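PDB 2G5X: ribosome-inactivating protein from Lychnis chalcedonica, which belongs to the plant ribosome-inactivating proteins, a family with a mixed alpha and beta fold, here built as a single chain. Local coordinates for residues R21-F24 / G25-T28; V151-G154 / K155-A158; S207-Y210 / H211-C214. All coordinates share one frame; numbering follows the deposited sequence. Where two conformers were deposited one is given.

Contact 1: residues R21-F24 / G25-T28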
loop_
_atom_site.group_PDB
_atom_site.type_symbol
_atom_site.label_atom_id
_atom_site.label_comp_id
_atom_site.label_asym_id
_atom_site.label_seq_id
_atom_site.Cartn_x
_atom_site.Cartn_y
_atom_site.Cartn_z
ATOM N N ARG A 21 8.721 -1.743 -5.661
ATOM C CA ARG A 21 9.862 -2.038 -4.800
ATOM C C ARG A 21 11.088 -1.235 -5.215
ATOM O O ARG A 21 11.789 -0.675 -4.371
ATOM C CB ARG A 21 10.186 -3.535 -4.841
ATOM C CG ARG A 21 9.189 -4.411 -4.089
ATOM C CD ARG A 21 9.201 -5.839 -4.617
ATOM N NE ARG A 21 8.276 -6.701 -3.888
ATOM C CZ ARG A 21 7.780 -7.840 -4.363
ATOM N NH1 ARG A 21 8.118 -8.264 -5.576
ATOM N NH2 ARG A 21 6.936 -8.551 -3.629
ATOM N N GLU A 22 11.341 -1.184 -6.519
ATOM C CA GLU A 22 12.488 -0.451 -7.046
ATOM C C GLU A 22 12.403 1.038 -6.721
ATOM O O GLU A 22 13.418 1.671 -6.425
ATOM C CB GLU A 22 12.587 -0.635 -8.565
ATOM C CG GLU A 22 12.918 -2.050 -9.012
ATOM C CD GLU A 22 14.380 -2.415 -8.799
ATOM O OE1 GLU A 22 14.730 -3.595 -8.996
ATOM O OE2 GLU A 22 15.182 -1.524 -8.443
ATOM N N GLU A 23 11.199 1.602 -6.774
ATOM C CA GLU A 23 11.038 3.022 -6.476
ATOM C C GLU A 23 11.398 3.340 -5.025
ATOM O O GLU A 23 12.021 4.366 -4.745
ATOM C CB GLU A 23 9.608 3.476 -6.785
ATOM C CG GLU A 23 9.306 3.553 -8.272
ATOM C CD GLU A 23 10.334 4.382 -9.026
ATOM O OE1 GLU A 23 11.153 3.799 -9.770
ATOM O OE2 GLU A 23 10.329 5.618 -8.863
ATOM N N PHE A 24 11.012 2.465 -4.101
ATOM C CA PHE A 24 11.338 2.677 -2.693
ATOM C C PHE A 24 12.849 2.601 -2.467
ATOM O O PHE A 24 13.388 3.291 -1.605
ATOM C CB PHE A 24 10.659 1.625 -1.807
ATOM C CG PHE A 24 9.194 1.872 -1.566
ATOM C CD1 PHE A 24 8.242 0.949 -1.986
ATOM C CD2 PHE A 24 8.769 3.013 -0.888
ATOM C CE1 PHE A 24 6.885 1.154 -1.731
ATOM C CE2 PHE A 24 7.417 3.228 -0.629
ATOM C CZ PHE A 24 6.474 2.297 -1.051
ATOM N N GLY A 25 13.533 1.769 -3.248
ATOM C CA GLY A 25 14.968 1.624 -3.067
ATOM C C GLY A 25 15.910 2.364 -4.004
ATOM O O GLY A 25 17.125 2.178 -3.920
ATOM N N ARG A 26 15.389 3.210 -4.886
ATOM C CA ARG A 26 16.271 3.914 -5.812
ATOM C C ARG A 26 17.227 4.861 -5.093
ATOM O O ARG A 26 16.876 5.466 -4.082
ATOM C CB ARG A 26 15.460 4.686 -6.862
ATOM C CG ARG A 26 14.703 5.892 -6.336
ATOM C CD ARG A 26 13.902 6.556 -7.451
ATOM N NE ARG A 26 13.167 7.724 -6.973
ATOM C CZ ARG A 26 12.199 8.328 -7.654
ATOM N NH1 ARG A 26 11.842 7.877 -8.849
ATOM N NH2 ARG A 26 11.579 9.378 -7.135
ATOM N N GLY A 27 18.446 4.972 -5.613
ATOM C CA GLY A 27 19.416 5.865 -5.005
ATOM C C GLY A 27 20.634 5.206 -4.390
ATOM O O GLY A 27 21.724 5.784 -4.410
ATOM N N THR A 28 20.464 4.009 -3.836
ATOM C CA THR A 28 21.580 3.298 -3.221
ATOM C C THR A 28 21.531 1.807 -3.537
ATOM O O THR A 28 20.473 1.261 -3.858
ATOM C CB THR A 28 21.591 3.476 -1.688
ATOM O OG1 THR A 28 20.479 2.779 -1.117
ATOM C CG2 THR A 28 21.504 4.951 -1.323
#
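E23 and R26 meet across the last turn of helix 10-25, where a salt bridge joins E23 OE2 to R26 NH1 over 2.7 Å. The two planar groups stand almost perpendicular, 88° apart, so one carboxylate oxygen approaches one terminal nitrogen instead of the pair facing each other in a two-pronged match. E23 reaches this position by folding back at chi2 (-52°). R26 has its CG wedged between the backbone N and carbonyl carbon and then runs out straight to NE, passing E23 O on the way, with R26 CG 3.5 Å from that oxygen. This polar layer is the loose side: R26 is exposed and E23 only partly so, its chain also touching V46 and P2.

The tight side lies at G25. Its N donates to R21 O at 3.2 Å, and more weakly to E22 O, also at 3.2 Å, so one buried N-H is shared by two carbonyls. F24 is buried just before it, its ring packed against V46, A68 and L230. R21 is buried too, its guanidinium held by A172 O and by salt bridges to D18 and E178. With R21, F24 and G25 buried and the i to i+3 salt bridge of E23 and R26 on the open side, the arrangement is that of the C-terminal end of an amphipathic helix lying against strand 45-51.

Contact 2: residues V151-G154 / K155-A158; sequences VFTG and KNVA
T153 and G154 form the start of helix 154-173 with V157, and T153 acts as its N-cap. T153 OG1 sits between its own backbone N and carbonyl carbon (chi1 65°), which turns it back toward the first turn to accept from N156 N at 3.2 Å. The carbonyl of the same residue serves the helix as well: V157 N donates to T153 O at 3.1 Å in an almost straight bond (172°). G154 carries the pattern on, its O accepting from A158 N at 3.0 Å.

V157 adds an apolar clasp. Its CG2 reaches back over the cap to touch F152 CB at 3.8 Å and lies obliquely to the F152 ring, which in turn rests on L113, P114, V147 and the strand residues R84 and N86. These two residues are the pair that flanks an N-cap in a hydrophobic staple.

N156 closes the polar side through a water. That water accepts from N156 ND2 at 2.9 Å, donates to V151 O at 2.9 Å and accepts only weakly from T153 N, so the amide is linked to the incoming chain indirectly, not by a direct capping-box bond. T153 OG1 thus gives N156 N an acceptor that no earlier turn could offer, T153 O starts the regular helical bonding, and the staple adds apolar contact; together they probably help set the direction in which the loop enters the helix.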
loop_
_atom_site.group_PDB
_atom_site.type_symbol
_atom_site.label_atom_id
_atom_site.label_comp_id
_atom_site.label_asym_id
_atom_site.label_seq_id
_atom_site.Cartn_x
_atom_site.Cartn_y
_atom_site.Cartn_z
ATOM N N VAL A 151 -19.004 11.014 -1.897
ATOM C CA VAL A 151 -18.918 11.610 -0.573
ATOM C C VAL A 151 -18.205 10.551 0.263
ATOM O O VAL A 151 -18.589 9.380 0.245
ATOM C CB VAL A 151 -20.318 11.872 0.021
ATOM C CG1 VAL A 151 -20.199 12.252 1.487
ATOM C CG2 VAL A 151 -21.012 12.978 -0.757
ATOM N N PHE A 152 -17.168 10.963 0.983
ATOM C CA PHE A 152 -16.379 10.045 1.801
ATOM C C PHE A 152 -16.961 9.769 3.185
ATOM O O PHE A 152 -17.367 10.690 3.892
ATOM C CB PHE A 152 -14.963 10.600 1.992
ATOM C CG PHE A 152 -14.192 10.779 0.716
ATOM C CD1 PHE A 152 -13.255 11.804 0.600
ATOM C CD2 PHE A 152 -14.376 9.917 -0.361
ATOM C CE1 PHE A 152 -12.517 11.968 -0.566
ATOM C CE2 PHE A 152 -13.641 10.072 -1.532
ATOM C CZ PHE A 152 -12.708 11.100 -1.637
ATOM N N THR A 153 -16.992 8.495 3.564
ATOM C CA THR A 153 -17.453 8.100 4.888
ATOM C C THR A 153 -16.259 7.388 5.515
ATOM O O THR A 153 -15.423 6.829 4.800
ATOM C CB THR A 153 -18.646 7.113 4.843
ATOM O OG1 THR A 153 -18.231 5.879 4.248
ATOM C CG2 THR A 153 -19.801 7.703 4.050
ATOM N N GLY A 154 -16.166 7.419 6.840
ATOM C CA GLY A 154 -15.058 6.760 7.507
ATOM C C GLY A 154 -14.918 5.299 7.111
ATOM O O GLY A 154 -13.815 4.823 6.841
ATOM N N LYS A 155 -16.040 4.586 7.057
ATOM C CA LYS A 155 -16.018 3.171 6.707
ATOM C C LYS A 155 -15.527 2.876 5.292
ATOM O O LYS A 155 -14.638 2.043 5.103
ATOM C CB LYS A 155 -17.404 2.551 6.897
ATOM C CG LYS A 155 -17.426 1.058 6.597
ATOM C CD LYS A 155 -18.827 0.471 6.668
ATOM C CE LYS A 155 -18.811 -0.987 6.230
ATOM N NZ LYS A 155 -20.163 -1.611 6.261
ATOM N N ASN A 156 -16.098 3.548 4.295
ATOM C CA ASN A 156 -15.688 3.305 2.915
ATOM C C ASN A 156 -14.208 3.611 2.688
ATOM O O ASN A 156 -13.493 2.819 2.070
ATOM C CB ASN A 156 -16.544 4.118 1.940
ATOM C CG ASN A 156 -17.988 3.647 1.894
ATOM O OD1 ASN A 156 -18.281 2.466 2.114
ATOM N ND2 ASN A 156 -18.899 4.564 1.583
ATOM N N VAL A 157 -13.745 4.750 3.190
ATOM C CA VAL A 157 -12.343 5.115 3.023
ATOM C C VAL A 157 -11.416 4.136 3.743
ATOM O O VAL A 157 -10.415 3.690 3.178
ATOM C CB VAL A 157 -12.071 6.542 3.548
ATOM C CG1 VAL A 157 -10.569 6.818 3.572
ATOM C CG2 VAL A 157 -12.780 7.563 2.661
ATOM N N ALA A 158 -11.754 3.801 4.984
ATOM C CA ALA A 158 -10.933 2.881 5.775
ATOM C C ALA A 158 -10.808 1.494 5.145
ATOM O O ALA A 158 -9.729 0.902 5.146
ATOM C CB ALA A 158 -11.500 2.760 7.188
HETATM O O HOH W 1 -17.393 6.816 0.622
#

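Contact 3: residues S207-Y210 / H211-C214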
loop_
_atom_site.group_PDB
_atom_site.type_symbol
_atom_site.label_atom_id
_atom_site.label_comp_id
_atom_site.label_asym_id
_atom_site.label_seq_id
_atom_site.Cartn_x
_atom_site.Cartn_y
_atom_site.Cartn_z
ATOM N N SER A 207 14.210 -7.595 8.497
ATOM C CA SER A 207 15.075 -6.739 7.690
ATOM C C SER A 207 16.448 -6.599 8.342
ATOM O O SER A 207 17.469 -6.652 7.663
ATOM C CB SER A 207 14.458 -5.348 7.520
ATOM O OG SER A 207 15.175 -4.573 6.576
ATOM N N GLU A 208 16.466 -6.419 9.660
ATOM C CA GLU A 208 17.722 -6.266 10.393
ATOM C C GLU A 208 18.695 -7.405 10.115
ATOM O O GLU A 208 19.891 -7.178 9.909
ATOM C CB GLU A 208 17.463 -6.196 11.901
ATOM C CG GLU A 208 16.764 -4.935 12.366
ATOM C CD GLU A 208 16.574 -4.892 13.876
ATOM O OE1 GLU A 208 16.027 -3.885 14.375
ATOM O OE2 GLU A 208 16.971 -5.860 14.561
ATOM N N GLN A 209 18.180 -8.628 10.116
ATOM C CA GLN A 209 19.014 -9.795 9.881
ATOM C C GLN A 209 19.551 -9.865 8.459
ATOM O O GLN A 209 20.686 -10.295 8.246
ATOM C CB GLN A 209 18.242 -11.072 10.222
ATOM C CG GLN A 209 17.903 -11.177 11.699
ATOM C CD GLN A 209 19.114 -10.940 12.579
ATOM O OE1 GLN A 209 20.122 -11.637 12.467
ATOM N NE2 GLN A 209 19.022 -9.948 13.460
ATOM N N TYR A 210 18.744 -9.445 7.488
ATOM C CA TYR A 210 19.179 -9.462 6.098
ATOM C C TYR A 210 20.403 -8.579 5.884
ATOM O O TYR A 210 21.190 -8.814 4.969
ATOM C CB TYR A 210 18.044 -9.022 5.168
ATOM C CG TYR A 210 17.318 -10.183 4.526
ATOM C CD1 TYR A 210 17.939 -10.961 3.548
ATOM C CD2 TYR A 210 16.023 -10.523 4.913
ATOM C CE1 TYR A 210 17.285 -12.052 2.970
ATOM C CE2 TYR A 210 15.363 -11.609 4.344
ATOM C CZ TYR A 210 16.000 -12.369 3.375
ATOM O OH TYR A 210 15.353 -13.446 2.816
ATOM N N HIS A 211 20.569 -7.562 6.722
ATOM C CA HIS A 211 21.731 -6.695 6.590
ATOM C C HIS A 211 22.988 -7.405 7.098
ATOM O O HIS A 211 24.110 -6.979 6.814
ATOM C CB HIS A 211 21.528 -5.384 7.359
ATOM C CG HIS A 211 20.728 -4.357 6.614
ATOM N ND1 HIS A 211 19.357 -4.257 6.716
ATOM C CD2 HIS A 211 21.113 -3.374 5.766
ATOM C CE1 HIS A 211 18.933 -3.254 5.966
ATOM N NE2 HIS A 211 19.980 -2.702 5.378
ATOM N N LYS A 212 22.800 -8.498 7.837
ATOM C CA LYS A 212 23.928 -9.252 8.384
ATOM C C LYS A 212 24.198 -10.581 7.677
ATOM O O LYS A 212 25.282 -11.155 7.817
ATOM C CB LYS A 212 23.712 -9.519 9.876
ATOM C CG LYS A 212 23.531 -8.265 10.718
ATOM C CD LYS A 212 23.532 -8.586 12.207
ATOM C CE LYS A 212 22.425 -9.561 12.579
ATOM N NZ LYS A 212 22.461 -9.931 14.025
ATOM N N SER A 213 23.216 -11.073 6.929
ATOM C CA SER A 213 23.362 -12.338 6.208
ATOM C C SER A 213 22.254 -12.505 5.175
ATOM O O SER A 213 21.125 -12.066 5.394
ATOM C CB SER A 213 23.323 -13.514 7.192
ATOM O OG SER A 213 23.375 -14.758 6.510
ATOM N N CYS A 214 22.577 -13.142 4.053
ATOM C CA CYS A 214 21.587 -13.365 3.006
ATOM C C CYS A 214 20.876 -14.702 3.190
ATOM O O CYS A 214 19.890 -14.989 2.513
ATOM C CB CYS A 214 22.239 -13.307 1.622
ATOM S SG CYS A 214 22.928 -11.676 1.194
#
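H211 turns its CG away from its own carbonyl carbon (chi1 -82°), and this swings the imidazole back along helix 203-210 to S207. H211 ND1 donates to S207 O at 3.2 Å, from well above the carbonyl plane and with the oxygen tilted a little from the ring plane. The same oxygen takes a weak bond from H211 N, 3.4 Å away, while H211 N also donates to E208 O at 3.3 Å. Through backbone and ring, H211 thus engages the carbonyls of S207 and E208 in the last turn, and it also touches N234 at the C terminus.

Q209 and K212 come together through a bend in each chain, at chi2 of Q209 (-50°) and at chi3 of K212 (-59°). The two lie side by side and point the same way, with Q209 OE1 3.1 Å from K212 CE. Beneath them, Q209 O accepts two backbone donors, K212 N at 2.8 Å from above the carbonyl plane and S213 N at 3.0 Å from nearly straight ahead.

Y210 lies on the buried side, where its ring packs against L231. Its CA makes a CA-H...O contact with S213 O at 3.3 Å as the chain doubles past the helix end. C214 then leaves toward C32, to which it is joined by a disulfide.

At a helix C terminus the last carbonyls lack the N-H groups of a following turn. Here S207 O, E208 O and Q209 O are served by the imidazole of H211 and by the N-H groups of 211-213. K212, beside this end, would probably suit the partial negative charge there, whereas E208 is only a distant charge for it.

In the fold
From the N terminus, contact 1 marks where helix 10-25 gives way to the loop leading to strand 45-51. Contact 2 lies far along the chain, where the loop after helix 137-145 enters helix 154-173, and contact 3 follows at the exit of helix 203-210. Each is a turn within one continuous stretch, so the three come in series and none nests in or crosses another. Contacts 1 and 3 share one side of the molecule, their centres about 18 Å apart, and the C32-C214 disulfide ties the loop after contact 1 to the end of contact 3. Contact 2 lies across the chain's centre, its own centre about 31 Å from that of contact 1 and 39 Å from that of contact 3.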